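Mandelate racemase/muconate lactonizing protein (Paenibacillus sp., PDB 3QPE) binds magnesium and D-galacturonic acid and probably acts on sugar acids as a metal-dependent enzyme of the enolase superfamily. Local coordinates at residues P129-S134 with H166-V171; A201-I206 with D226-W231; L258-E263 with V279-Y284. All coordinates share one frame; numbering follows the deposited sequence.

How the interactions relate
Read from the N terminus, the three contacts follow one another in series, each closing a beta-alpha-beta crossover before the next opens, so that none nests or crosses. Interaction 1 pairs strand 126-135 with strand 167-170 across helix 145-161. Interaction 2 brings strand 204-207 beside strand 229-233 after helix 214-223, and interaction 3 joins strand 258-261 to strand 281-282 around helix 270-275. Neighbouring strands link them: M205 meets F167 and I169 of interaction 1, while Y230 O is probably hydrogen-bonded to L258 N of interaction 3. Together they build successive staves of one barrel wall; interactions 1 and 3 both reach the D-galacturonic acid.

Interaction 1 (P129-S134 with H166-V171); sequences PCYDTS and HFKIKV. With DGU (D-galacturonic acid), chain G.
D132 pairs with F167 in a parallel bridge, their strands 25° apart, held by D132 N to H166 O (2.7 Å) and K168 N to D132 O (2.8 Å), both nearly straight. This is a beta-alpha-beta crossover of the TIM-like barrel of the enolase superfamily, with helix 145-161 in between. On one side of the sheet F167 CD2 packs against D132 CB, the two side chains meeting at a slant. D132 itself closes an Asx turn, OD1 accepting from both the backbone N and the hydroxyl of S134. Towards the ligand, the Y131 ring angles across K168, whose CB approaches Y131 CE1 at 3.6 Å. The lysine then bends at chi3 (89°), which brings K168 NZ to Y131 OH at 2.7 Å. E233 and E336 form salt bridges with the same ammonium, so several oxygens fix its position. A phenylalanine in place of Y131 lacks the hydroxyl, and K168 NZ, short of one partner, would probably be freer to shift. T133 OG1, bonded to E336, also takes a proton from a water shared with K170 NZ and the sugar acid. K168 NZ donates to O6B of D-galacturonic acid at 3.0 Å.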
loop_
_atom_site.group_PDB
_atom_site.type_symbol
_atom_site.label_atom_id
_atom_site.label_comp_id
_atom_site.label_asym_id
_atom_site.label_seq_id
_atom_site.Cartn_x
_atom_site.Cartn_y
_atom_site.Cartn_z
ATOM N N PRO A 129 5.226 3.985 -28.706
ATOM C CA PRO A 129 6.195 3.007 -28.231
ATOM C C PRO A 129 5.493 1.917 -27.425
ATOM O O PRO A 129 4.524 2.185 -26.690
ATOM C CB PRO A 129 7.130 3.845 -27.348
ATOM C CG PRO A 129 7.064 5.218 -27.957
ATOM C CD PRO A 129 5.600 5.361 -28.332
ATOM N N CYS A 130 5.942 0.684 -27.615
ATOM C CA CYS A 130 5.448 -0.427 -26.822
ATOM C C CYS A 130 6.584 -1.319 -26.358
ATOM O O CYS A 130 7.697 -1.231 -26.869
ATOM C CB CYS A 130 4.422 -1.237 -27.614
ATOM S SG CYS A 130 5.081 -2.138 -29.032
ATOM N N TYR A 131 6.291 -2.203 -25.411
ATOM C CA TYR A 131 7.286 -3.161 -24.948
ATOM C C TYR A 131 6.678 -4.530 -24.658
ATOM O O TYR A 131 5.479 -4.658 -24.359
ATOM C CB TYR A 131 8.023 -2.627 -23.714
ATOM C CG TYR A 131 7.203 -2.570 -22.447
ATOM C CD1 TYR A 131 6.987 -3.708 -21.679
ATOM C CD2 TYR A 131 6.670 -1.365 -21.995
ATOM C CE1 TYR A 131 6.236 -3.651 -20.512
ATOM C CE2 TYR A 131 5.924 -1.305 -20.827
ATOM C CZ TYR A 131 5.704 -2.435 -20.099
ATOM O OH TYR A 131 4.982 -2.367 -18.931
ATOM N N ASP A 132 7.517 -5.555 -24.748
ATOM C CA ASP A 132 7.073 -6.912 -24.523
ATOM C C ASP A 132 7.083 -7.227 -23.034
ATOM O O ASP A 132 8.138 -7.228 -22.396
ATOM C CB ASP A 132 7.978 -7.864 -25.298
ATOM C CG ASP A 132 7.538 -9.304 -25.207
ATOM O OD1 ASP A 132 6.600 -9.627 -24.449
ATOM O OD2 ASP A 132 8.179 -10.121 -25.897
ATOM N N THR A 133 5.903 -7.497 -22.482
ATOM C CA THR A 133 5.759 -7.668 -21.039
ATOM C C THR A 133 5.713 -9.149 -20.640
ATOM O O THR A 133 5.565 -9.482 -19.465
ATOM C CB THR A 133 4.505 -6.912 -20.504
ATOM O OG1 THR A 133 4.606 -6.726 -19.082
ATOM C CG2 THR A 133 3.210 -7.679 -20.832
ATOM N N SER A 134 5.893 -10.040 -21.609
ATOM C CA SER A 134 5.571 -11.462 -21.400
ATOM C C SER A 134 6.709 -12.345 -20.854
ATOM O O SER A 134 6.574 -13.567 -20.817
ATOM C CB SER A 134 5.051 -12.088 -22.704
ATOM O OG SER A 134 6.093 -12.141 -23.674
ATOM N N HIS A 166 11.687 -3.680 -27.258
ATOM C CA HIS A 166 11.893 -3.385 -25.849
ATOM C C HIS A 166 11.193 -4.448 -25.019
ATOM O O HIS A 166 10.110 -4.912 -25.383
ATOM C CB HIS A 166 11.324 -1.997 -25.535
ATOM C CG HIS A 166 11.689 -0.959 -26.551
ATOM N ND1 HIS A 166 12.970 -0.468 -26.683
ATOM C CD2 HIS A 166 10.951 -0.343 -27.503
ATOM C CE1 HIS A 166 13.002 0.418 -27.663
ATOM N NE2 HIS A 166 11.790 0.508 -28.181
ATOM N N PHE A 167 11.802 -4.810 -23.895
ATOM C CA PHE A 167 11.370 -5.966 -23.122
ATOM C C PHE A 167 11.338 -5.700 -21.621
ATOM O O PHE A 167 12.275 -5.131 -21.066
ATOM C CB PHE A 167 12.309 -7.154 -23.418
ATOM C CG PHE A 167 12.442 -7.447 -24.880
ATOM C CD1 PHE A 167 13.360 -6.756 -25.657
ATOM C CD2 PHE A 167 11.612 -8.386 -25.491
ATOM C CE1 PHE A 167 13.469 -7.004 -27.015
ATOM C CE2 PHE A 167 11.713 -8.636 -26.845
ATOM C CZ PHE A 167 12.647 -7.943 -27.614
ATOM N N LYS A 168 10.274 -6.142 -20.959
ATOM C CA LYS A 168 10.224 -6.078 -19.507
ATOM C C LYS A 168 10.354 -7.463 -18.907
ATOM O O LYS A 168 9.577 -8.371 -19.206
ATOM C CB LYS A 168 8.946 -5.394 -19.007
ATOM C CG LYS A 168 8.923 -5.220 -17.490
ATOM C CD LYS A 168 7.872 -4.207 -17.051
ATOM C CE LYS A 168 6.518 -4.849 -16.794
ATOM N NZ LYS A 168 5.502 -3.730 -16.616
ATOM N N ILE A 169 11.345 -7.621 -18.046
ATOM C CA ILE A 169 11.724 -8.928 -17.552
ATOM C C ILE A 169 11.329 -9.093 -16.088
ATOM O O ILE A 169 11.687 -8.269 -15.251
ATOM C CB ILE A 169 13.254 -9.071 -17.654
ATOM C CG1 ILE A 169 13.737 -8.666 -19.049
ATOM C CG2 ILE A 169 13.692 -10.457 -17.249
ATOM C CD1 ILE A 169 15.237 -8.824 -19.239
ATOM N N LYS A 170 10.595 -10.148 -15.766
ATOM C CA LYS A 170 10.285 -10.434 -14.373
ATOM C C LYS A 170 11.546 -10.882 -13.640
ATOM O O LYS A 170 12.241 -11.773 -14.113
ATOM C CB LYS A 170 9.229 -11.529 -14.291
ATOM C CG LYS A 170 7.887 -11.111 -14.860
ATOM C CD LYS A 170 7.239 -10.026 -13.979
ATOM C CE LYS A 170 5.788 -9.743 -14.398
ATOM N NZ LYS A 170 5.623 -8.327 -14.856
ATOM N N VAL A 171 11.841 -10.248 -12.505
ATOM C CA VAL A 171 12.939 -10.660 -11.639
ATOM C C VAL A 171 12.372 -10.885 -10.243
ATOM O O VAL A 171 11.161 -10.753 -10.037
ATOM C CB VAL A 171 14.051 -9.618 -11.613
ATOM C CG1 VAL A 171 14.597 -9.423 -13.014
ATOM C CG2 VAL A 171 13.505 -8.262 -11.076
HETATM O O1 DGU G . -1.930 -9.532 -12.445
HETATM O O2 DGU G . 0.429 -10.807 -11.568
HETATM O O5 DGU G . 3.238 -6.655 -12.433
HETATM O O6B DGU G . 3.723 -5.009 -14.634
HETATM C C1 DGU G . -0.810 -9.095 -12.739
HETATM C C2 DGU G . 0.454 -9.984 -12.745
HETATM C C3 DGU G . 1.764 -9.171 -12.778
HETATM C C4 DGU G . 1.786 -8.042 -13.837
HETATM C C5 DGU G . 3.027 -7.139 -13.770
HETATM C C6 DGU G . 2.989 -6.008 -14.822
HETATM O O3 DGU G . 2.865 -10.054 -13.031
HETATM O O4 DGU G . 0.648 -7.201 -13.651
HETATM O O6A DGU G . 2.224 -6.186 -15.795
HETATM O O HOH W 1 8.855 -3.392 -28.191
HETATM O O HOH W 2 3.676 -8.369 -17.161
HETATM O O HOH W 3 7.301 -8.354 -17.584
#

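Interaction 2 (A201-I206 with D226-W231); sequences AGKIMI and DVNLYW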
loop_
_atom_site.group_PDB
_atom_site.type_symbol
_atom_site.label_atom_id
_atom_site.label_comp_id
_atom_site.label_asym_id
_atom_site.label_seq_id
_atom_site.Cartn_x
_atom_site.Cartn_y
_atom_site.Cartn_z
ATOM N N ALA A 201 19.866 -0.901 -28.899
ATOM C CA ALA A 201 18.722 -0.043 -29.139
ATOM C C ALA A 201 17.570 -0.511 -28.246
ATOM O O ALA A 201 16.614 0.226 -28.023
ATOM C CB ALA A 201 18.313 -0.080 -30.603
ATOM N N GLY A 202 17.691 -1.731 -27.721
ATOM C CA GLY A 202 16.641 -2.338 -26.916
ATOM C C GLY A 202 16.562 -1.824 -25.486
ATOM O O GLY A 202 17.511 -1.970 -24.713
ATOM N N LYS A 203 15.428 -1.230 -25.120
ATOM C CA LYS A 203 15.253 -0.766 -23.750
ATOM C C LYS A 203 14.815 -1.909 -22.871
ATOM O O LYS A 203 13.849 -2.606 -23.187
ATOM C CB LYS A 203 14.254 0.383 -23.682
ATOM C CG LYS A 203 14.786 1.641 -24.310
ATOM C CD LYS A 203 13.785 2.779 -24.196
ATOM C CE LYS A 203 14.323 4.035 -24.863
ATOM N NZ LYS A 203 14.460 3.851 -26.336
ATOM N N ILE A 204 15.545 -2.120 -21.776
ATOM C CA ILE A 204 15.278 -3.247 -20.888
ATOM C C ILE A 204 14.673 -2.770 -19.580
ATOM O O ILE A 204 15.230 -1.909 -18.911
ATOM C CB ILE A 204 16.577 -4.010 -20.540
ATOM C CG1 ILE A 204 17.254 -4.522 -21.811
ATOM C CG2 ILE A 204 16.273 -5.147 -19.568
ATOM C CD1 ILE A 204 16.374 -5.441 -22.638
ATOM N N MET A 205 13.544 -3.344 -19.189
ATOM C CA MET A 205 12.966 -2.958 -17.918
ATOM C C MET A 205 12.890 -4.195 -17.041
ATOM O O MET A 205 12.695 -5.302 -17.538
ATOM C CB MET A 205 11.603 -2.299 -18.156
ATOM C CG MET A 205 11.735 -1.072 -19.071
ATOM S SD MET A 205 10.368 -0.673 -20.164
ATOM C CE MET A 205 10.702 -1.809 -21.517
ATOM N N ILE A 206 13.072 -4.030 -15.739
ATOM C CA ILE A 206 12.928 -5.161 -14.849
ATOM C C ILE A 206 11.850 -4.911 -13.813
ATOM O O ILE A 206 11.648 -3.771 -13.373
ATOM C CB ILE A 206 14.264 -5.554 -14.190
ATOM C CG1 ILE A 206 14.848 -4.362 -13.421
ATOM C CG2 ILE A 206 15.248 -6.023 -15.250
ATOM C CD1 ILE A 206 16.174 -4.673 -12.697
ATOM N N ASP A 226 26.143 -2.327 -17.151
ATOM C CA ASP A 226 26.400 -2.221 -18.585
ATOM C C ASP A 226 25.165 -2.475 -19.461
ATOM O O ASP A 226 25.165 -2.166 -20.654
ATOM C CB ASP A 226 27.564 -3.125 -18.994
ATOM C CG ASP A 226 27.567 -4.451 -18.254
ATOM O OD1 ASP A 226 26.511 -4.843 -17.705
ATOM O OD2 ASP A 226 28.629 -5.109 -18.228
ATOM N N VAL A 227 24.114 -3.022 -18.857
ATOM C CA VAL A 227 22.869 -3.312 -19.569
ATOM C C VAL A 227 22.030 -2.048 -19.718
ATOM O O VAL A 227 22.085 -1.174 -18.862
ATOM C CB VAL A 227 22.034 -4.350 -18.815
ATOM C CG1 VAL A 227 20.647 -4.478 -19.448
ATOM C CG2 VAL A 227 22.741 -5.674 -18.802
ATOM N N ASN A 228 21.262 -1.949 -20.800
ATOM C CA ASN A 228 20.466 -0.748 -21.066
ATOM C C ASN A 228 19.199 -0.735 -20.216
ATOM O O ASN A 228 18.084 -0.888 -20.738
ATOM C CB ASN A 228 20.114 -0.647 -22.558
ATOM C CG ASN A 228 19.501 0.702 -22.934
ATOM O OD1 ASN A 228 19.683 1.696 -22.230
ATOM N ND2 ASN A 228 18.777 0.740 -24.052
ATOM N N LEU A 229 19.373 -0.568 -18.906
ATOM C CA LEU A 229 18.249 -0.585 -17.975
ATOM C C LEU A 229 17.540 0.741 -18.051
ATOM O O LEU A 229 18.119 1.779 -17.732
ATOM C CB LEU A 229 18.738 -0.822 -16.555
ATOM C CG LEU A 229 18.286 -2.103 -15.863
ATOM C CD1 LEU A 229 18.440 -3.335 -16.763
ATOM C CD2 LEU A 229 19.053 -2.274 -14.568
ATOM N N TYR A 230 16.285 0.702 -18.493
ATOM C CA TYR A 230 15.492 1.909 -18.685
ATOM C C TYR A 230 14.711 2.235 -17.414
ATOM O O TYR A 230 14.716 3.382 -16.952
ATOM C CB TYR A 230 14.538 1.738 -19.873
ATOM C CG TYR A 230 13.757 2.986 -20.191
ATOM C CD1 TYR A 230 14.377 4.076 -20.774
ATOM C CD2 TYR A 230 12.403 3.075 -19.907
ATOM C CE1 TYR A 230 13.680 5.231 -21.063
ATOM C CE2 TYR A 230 11.690 4.232 -20.193
ATOM C CZ TYR A 230 12.338 5.300 -20.776
ATOM O OH TYR A 230 11.656 6.462 -21.074
ATOM N N TRP A 231 14.061 1.229 -16.841
ATOM C CA TRP A 231 13.430 1.412 -15.536
ATOM C C TRP A 231 13.398 0.194 -14.611
ATOM O O TRP A 231 13.483 -0.960 -15.041
ATOM C CB TRP A 231 12.055 2.101 -15.647
ATOM C CG TRP A 231 10.840 1.234 -15.967
ATOM C CD1 TRP A 231 10.521 0.012 -15.443
ATOM C CD2 TRP A 231 9.773 1.573 -16.860
ATOM N NE1 TRP A 231 9.326 -0.431 -15.965
ATOM C CE2 TRP A 231 8.851 0.507 -16.840
ATOM C CE3 TRP A 231 9.509 2.678 -17.674
ATOM C CZ2 TRP A 231 7.684 0.512 -17.608
ATOM C CZ3 TRP A 231 8.348 2.682 -18.435
ATOM C CH2 TRP A 231 7.453 1.605 -18.396
#
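M205 and W231 make the aromatic heart of this contact between neighbouring parallel strands, the ends of a beta-alpha-beta crossover through helix 214-223. The methionine chain lies over one indole face: M205 CG sits 3.8 Å from the centroid of the five-membered ring of W231, almost on its normal, and SD lies over the six-membered ring, a Met-aromatic contact. With W231 CG between its backbone N and carbonyl carbon (chi1 84°), the indole is swung over the methionine. A second, less centred CH-pi contact sets K203 CD over the Y230 ring, displaced toward its rim, while Y230 OH bonds to E333. Aliphatic packing occupies the other side of the sheet, where I204 CG2 meets L229 CD1 at 4.0 Å and I206 CD1 approaches L229 CD2. Backbone hydrogen bonds stitch the strands: I204 N to N228 O, Y230 N to I204 O (2.8 Å), and I206 N to W231 O. N228 ND2 adds a bent bond to G202 O, coming from above the carbonyl plane. W231 NE1 donates to E233, a magnesium ligand. The chemistry therefore implies a division of labour: apolar and sulfur-aromatic contacts fill the wall, while the indole N-H probably helps position the E233 carboxylate, which binds magnesium through its other oxygen.

Interaction 3 (L258-E263 with V279-Y284); sequences LIADGE and VDVLQY. With MG (magnesium ion), chain F; MG (magnesium ion), chain E; DGU (D-galacturonic acid), chain G.
A260 bridges V281 and D261 bridges L282 in parallel register, the two segments running 33° apart end to end. This is another beta-alpha-beta unit of the TIM-like barrel, crossing through helix 270-275. I259 O is gripped twice, by V281 N and by D280 N, the latter in the carbonyl plane, and D261 N donates to V281 O. A weak bond from Q283 N to D261 O continues the pairing where the strand gives way to loop. At the other end the D280 carboxylate turns back: D280 OD2 uses its anti lone pair for the backbone N of I259 at 2.7 Å, in a nearly straight bond. The same oxygen forms a salt bridge with K247, which would probably stabilise its charge, while L258 CD2 packs on D280 CB. A260 CB lies against V281 CB at 3.8 Å and also touches the amide end of Q283, whose NE2 bonds to E233. G262 passes close to Q283; its backbone angles (phi 127°) would jam a CB against the carbonyl O of D261, and across the contact the same CB would strike Q283 N. At the end of the strand and just past it, D261 and E263 reach separate magnesium ions. D261 OD1 binds one at 2.2 Å and accepts from G262 N through its anti lone pair, while OD2 is held by Y243; E234 and E238 complete the protein ligands of that ion. E263 carries CG between its backbone N and carbonyl carbon (chi1 78°), then extends to the second ion, shared with D207 and E233. One water joins Q283 OE1 to the backbone N of E263. E263 OE2 coordinates that magnesium at 2.2 Å, alongside O5 and O6B of D-galacturonic acid.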
loop_
_atom_site.group_PDB
_atom_site.type_symbol
_atom_site.label_atom_id
_atom_site.label_comp_id
_atom_site.label_asym_id
_atom_site.label_seq_id
_atom_site.Cartn_x
_atom_site.Cartn_y
_atom_site.Cartn_z
ATOM N N LEU A 258 15.190 4.819 -14.306
ATOM C CA LEU A 258 13.980 5.399 -13.750
ATOM C C LEU A 258 13.345 4.460 -12.739
ATOM O O LEU A 258 13.476 3.239 -12.839
ATOM C CB LEU A 258 12.976 5.679 -14.865
ATOM C CG LEU A 258 13.460 6.633 -15.949
ATOM C CD1 LEU A 258 12.514 6.591 -17.140
ATOM C CD2 LEU A 258 13.575 8.038 -15.375
ATOM N N ILE A 259 12.655 5.033 -11.766
ATOM C CA ILE A 259 11.895 4.255 -10.798
ATOM C C ILE A 259 10.421 4.240 -11.204
ATOM O O ILE A 259 9.790 5.294 -11.310
ATOM C CB ILE A 259 12.039 4.862 -9.391
ATOM C CG1 ILE A 259 13.508 4.836 -8.967
ATOM C CG2 ILE A 259 11.187 4.100 -8.392
ATOM C CD1 ILE A 259 14.105 3.470 -9.037
ATOM N N ALA A 260 9.882 3.047 -11.441
ATOM C CA ALA A 260 8.485 2.899 -11.847
ATOM C C ALA A 260 7.687 2.172 -10.762
ATOM O O ALA A 260 8.174 1.230 -10.143
ATOM C CB ALA A 260 8.410 2.124 -13.165
ATOM N N ASP A 261 6.451 2.598 -10.538
ATOM C CA ASP A 261 5.622 1.993 -9.504
ATOM C C ASP A 261 4.161 2.444 -9.666
ATOM O O ASP A 261 3.888 3.295 -10.482
ATOM C CB ASP A 261 6.171 2.338 -8.120
ATOM C CG ASP A 261 5.997 1.201 -7.138
ATOM O OD1 ASP A 261 4.965 0.511 -7.238
ATOM O OD2 ASP A 261 6.886 0.980 -6.290
ATOM N N GLY A 262 3.235 1.833 -8.929
ATOM C CA GLY A 262 1.862 2.319 -8.889
ATOM C C GLY A 262 0.752 1.321 -9.189
ATOM O O GLY A 262 -0.416 1.630 -8.992
ATOM N N GLU A 263 1.086 0.126 -9.674
ATOM C CA GLU A 263 0.029 -0.865 -9.948
ATOM C C GLU A 263 -0.593 -1.422 -8.659
ATOM O O GLU A 263 -0.007 -1.322 -7.571
ATOM C CB GLU A 263 0.557 -2.014 -10.829
ATOM C CG GLU A 263 1.382 -3.030 -10.075
ATOM C CD GLU A 263 2.010 -4.059 -11.002
ATOM O OE1 GLU A 263 1.782 -5.273 -10.796
ATOM O OE2 GLU A 263 2.715 -3.635 -11.943
ATOM N N VAL A 279 10.023 8.852 -7.247
ATOM C CA VAL A 279 9.473 7.890 -8.210
ATOM C C VAL A 279 9.240 8.625 -9.533
ATOM O O VAL A 279 8.716 9.736 -9.532
ATOM C CB VAL A 279 8.147 7.292 -7.704
ATOM C CG1 VAL A 279 7.509 6.413 -8.765
ATOM C CG2 VAL A 279 8.358 6.500 -6.421
ATOM N N ASP A 280 9.643 8.028 -10.652
ATOM C CA ASP A 280 9.614 8.735 -11.940
ATOM C C ASP A 280 8.434 8.351 -12.838
ATOM O O ASP A 280 7.841 9.213 -13.515
ATOM C CB ASP A 280 10.915 8.483 -12.697
ATOM C CG ASP A 280 12.136 8.707 -11.833
ATOM O OD1 ASP A 280 12.359 9.866 -11.414
ATOM O OD2 ASP A 280 12.868 7.730 -11.583
ATOM N N VAL A 281 8.094 7.065 -12.837
ATOM C CA VAL A 281 7.051 6.543 -13.727
ATOM C C VAL A 281 5.874 5.979 -12.916
ATOM O O VAL A 281 6.064 5.144 -12.036
ATOM C CB VAL A 281 7.646 5.475 -14.684
ATOM C CG1 VAL A 281 6.586 4.943 -15.635
ATOM C CG2 VAL A 281 8.789 6.077 -15.484
ATOM N N LEU A 282 4.681 6.471 -13.206
ATOM C CA LEU A 282 3.462 6.074 -12.510
ATOM C C LEU A 282 2.675 5.068 -13.338
ATOM O O LEU A 282 2.441 5.286 -14.527
ATOM C CB LEU A 282 2.565 7.291 -12.236
ATOM C CG LEU A 282 2.969 8.223 -11.097
ATOM C CD1 LEU A 282 3.138 7.408 -9.835
ATOM C CD2 LEU A 282 4.240 8.946 -11.464
ATOM N N GLN A 283 2.216 3.998 -12.692
ATOM C CA GLN A 283 1.725 2.828 -13.425
ATOM C C GLN A 283 0.312 2.328 -13.051
ATOM O O GLN A 283 0.026 1.122 -13.128
ATOM C CB GLN A 283 2.751 1.692 -13.277
ATOM C CG GLN A 283 4.110 2.067 -13.827
ATOM C CD GLN A 283 5.085 0.905 -13.794
ATOM O OE1 GLN A 283 5.342 0.326 -12.740
ATOM N NE2 GLN A 283 5.642 0.569 -14.948
ATOM N N TYR A 284 -0.581 3.249 -12.685
ATOM C CA TYR A 284 -1.977 2.888 -12.442
ATOM C C TYR A 284 -2.562 2.172 -13.656
ATOM O O TYR A 284 -2.263 2.513 -14.802
ATOM C CB TYR A 284 -2.811 4.124 -12.085
ATOM C CG TYR A 284 -2.236 4.841 -10.880
ATOM C CD1 TYR A 284 -2.523 4.407 -9.591
ATOM C CD2 TYR A 284 -1.369 5.911 -11.034
ATOM C CE1 TYR A 284 -1.981 5.032 -8.486
ATOM C CE2 TYR A 284 -0.814 6.548 -9.922
ATOM C CZ TYR A 284 -1.129 6.104 -8.656
ATOM O OH TYR A 284 -0.584 6.727 -7.550
HETATM MG MG MG F . 4.011 -0.863 -5.838
HETATM MG MG MG E . 4.542 -4.682 -12.611
HETATM O O1 DGU G . -1.930 -9.532 -12.445
HETATM O O2 DGU G . 0.429 -10.807 -11.568
HETATM O O5 DGU G . 3.238 -6.655 -12.433
HETATM O O6B DGU G . 3.723 -5.009 -14.634
HETATM C C1 DGU G . -0.810 -9.095 -12.739
HETATM C C2 DGU G . 0.454 -9.984 -12.745
HETATM C C3 DGU G . 1.764 -9.171 -12.778
HETATM C C4 DGU G . 1.786 -8.042 -13.837
HETATM C C5 DGU G . 3.027 -7.139 -13.770
HETATM C C6 DGU G . 2.989 -6.008 -14.822
HETATM O O3 DGU G . 2.865 -10.054 -13.031
HETATM O O4 DGU G . 0.648 -7.201 -13.651
HETATM O O6A DGU G . 2.224 -6.186 -15.795
HETATM O O HOH W 4 2.104 0.111 -6.343
HETATM O O HOH W 5 3.798 -0.995 -11.045
HETATM O O HOH W 6 5.063 -4.952 -10.499
HETATM O O HOH W 7 3.013 -2.185 -4.250
HETATM O O HOH W 8 6.003 -1.460 -5.140
#